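Local coordinates for tryptophanyl-tRNA synthetase (Thermus thermophilus, PDB 2EL7), which probably catalyses the ATP-dependent attachment of tryptophan to its cognate tRNA as a homodimeric class I aminoacyl-tRNA synthetase, at residues E92-F97 / Q133-L138. Residues are numbered along the deposited sequence; the frame is centred on the assembly and turned at random.
Sequences ELSWVF and QAADIL
Phe97 reaches from helix 89-99 to the backbone of helix 124-139 and meets it with ring atoms CD2, CE2 and CZ. The CE2 corner does most of the touching: Phe97 CE2 lies 3.5 Å from Ala134 O, which sits at the ring edge near its plane, and 3.5 Å from Leu138 CD1, which approaches obliquely. With CG anti to the carbonyl carbon (chi1 -78°), the ring also brings CD2 to within 3.8 Å of Ala135 CA. Leu93, one turn earlier, lies over the rim of one ring face with its CG and extends CD2 to 3.7 Å from Ala135 O. Between these two side chains and Ser94 points the methyl of Ala135, its CB 3.8 Å from Ser94 N. The small residue lets the backbones come close, Ser94 CA and Ala135 CA being 5.3 Å apart. No hydrogen bond joins the segments, whose N-to-C directions make an angle of 119°. Ile161 of helix 153-169 also packs on Phe97, and Met318 and Val321 of helix 296-324 on Leu93. Through Trp95, helix 89-99 meets Tyr44 of the second subunit edge-to-face. This apolar helix crossing belongs to the Rossmann-type class I catalytic domain; Asp136, predicted to bind tryptophan, points away from it.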
# COMPACT_ATOMS: atom_id res chain seq x y z
N GLU A 92 2.89 4.35 -1.38
CA GLU A 92 2.02 5.36 -0.79
C GLU A 92 1.02 5.83 -1.85
O GLU A 92 -0.19 5.98 -1.58
CB GLU A 92 2.84 6.53 -0.30
CG GLU A 92 2.00 7.59 0.36
CD GLU A 92 2.80 8.81 0.71
OE1 GLU A 92 4.04 8.71 0.70
OE2 GLU A 92 2.19 9.87 1.01
N LEU A 93 1.53 6.05 -3.06
CA LEU A 93 0.70 6.46 -4.18
C LEU A 93 -0.27 5.29 -4.38
O LEU A 93 -1.42 5.46 -4.81
CB LEU A 93 1.57 6.62 -5.44
CG LEU A 93 0.79 6.99 -6.69
CD1 LEU A 93 -0.11 8.19 -6.38
CD2 LEU A 93 1.77 7.33 -7.81
N SER A 94 0.22 4.10 -4.03
CA SER A 94 -0.56 2.88 -4.16
C SER A 94 -1.86 2.90 -3.34
O SER A 94 -2.91 2.41 -3.77
CB SER A 94 0.29 1.68 -3.75
OG SER A 94 -0.28 0.51 -4.26
N TRP A 95 -1.78 3.47 -2.14
CA TRP A 95 -2.96 3.56 -1.31
C TRP A 95 -3.95 4.49 -1.97
O TRP A 95 -5.14 4.17 -2.06
CB TRP A 95 -2.63 4.06 0.11
CG TRP A 95 -3.86 4.47 0.86
CD1 TRP A 95 -4.16 5.71 1.32
CD2 TRP A 95 -4.99 3.64 1.18
NE1 TRP A 95 -5.42 5.72 1.90
CE2 TRP A 95 -5.94 4.46 1.83
CE3 TRP A 95 -5.30 2.29 0.97
CZ2 TRP A 95 -7.17 3.98 2.28
CZ3 TRP A 95 -6.53 1.81 1.43
CH2 TRP A 95 -7.44 2.65 2.07
N VAL A 96 -3.46 5.64 -2.44
CA VAL A 96 -4.33 6.63 -3.09
C VAL A 96 -5.07 5.97 -4.23
O VAL A 96 -6.28 6.03 -4.29
CB VAL A 96 -3.53 7.86 -3.62
CG1 VAL A 96 -4.49 8.86 -4.30
CG2 VAL A 96 -2.80 8.56 -2.46
N PHE A 97 -4.32 5.31 -5.10
CA PHE A 97 -4.89 4.62 -6.25
C PHE A 97 -5.92 3.57 -5.81
O PHE A 97 -7.00 3.49 -6.39
CB PHE A 97 -3.76 3.98 -7.07
CG PHE A 97 -3.02 4.96 -7.96
CD1 PHE A 97 -3.26 6.33 -7.87
CD2 PHE A 97 -2.07 4.50 -8.87
CE1 PHE A 97 -2.55 7.23 -8.67
CE2 PHE A 97 -1.36 5.39 -9.67
CZ PHE A 97 -1.60 6.77 -9.57
N GLN A 133 1.31 -1.99 -9.57
CA GLN A 133 1.96 -1.74 -10.86
C GLN A 133 1.57 -0.35 -11.41
O GLN A 133 2.41 0.37 -11.97
CB GLN A 133 1.57 -2.80 -11.89
CG GLN A 133 2.10 -4.20 -11.63
CD GLN A 133 1.67 -5.19 -12.72
OE1 GLN A 133 0.47 -5.51 -12.87
NE2 GLN A 133 2.64 -5.67 -13.51
N ALA A 134 0.30 0.02 -11.26
CA ALA A 134 -0.14 1.33 -11.73
C ALA A 134 0.60 2.50 -11.03
O ALA A 134 0.91 3.52 -11.65
CB ALA A 134 -1.64 1.48 -11.52
N ALA A 135 0.86 2.34 -9.74
CA ALA A 135 1.55 3.39 -8.98
C ALA A 135 3.02 3.43 -9.35
O ALA A 135 3.64 4.47 -9.33
CB ALA A 135 1.39 3.13 -7.51
N ASP A 136 3.57 2.27 -9.68
CA ASP A 136 4.96 2.18 -10.07
C ASP A 136 5.10 2.93 -11.41
O ASP A 136 6.03 3.70 -11.60
CB ASP A 136 5.34 0.70 -10.22
CG ASP A 136 6.72 0.37 -9.65
OD1 ASP A 136 7.30 1.20 -8.91
OD2 ASP A 136 7.20 -0.75 -9.96
N ILE A 137 4.16 2.71 -12.32
CA ILE A 137 4.17 3.36 -13.62
C ILE A 137 3.95 4.88 -13.52
O ILE A 137 4.71 5.67 -14.09
CB ILE A 137 3.09 2.76 -14.57
CG1 ILE A 137 3.44 1.30 -14.91
CG2 ILE A 137 2.99 3.59 -15.85
CD1 ILE A 137 2.44 0.63 -15.83
N LEU A 138 2.92 5.29 -12.77
CA LEU A 138 2.64 6.70 -12.68
C LEU A 138 3.51 7.55 -11.72
O LEU A 138 3.67 8.77 -11.92
CB LEU A 138 1.16 6.90 -12.39
CG LEU A 138 0.29 6.16 -13.43
CD1 LEU A 138 -1.21 6.31 -13.08
CD2 LEU A 138 0.58 6.70 -14.83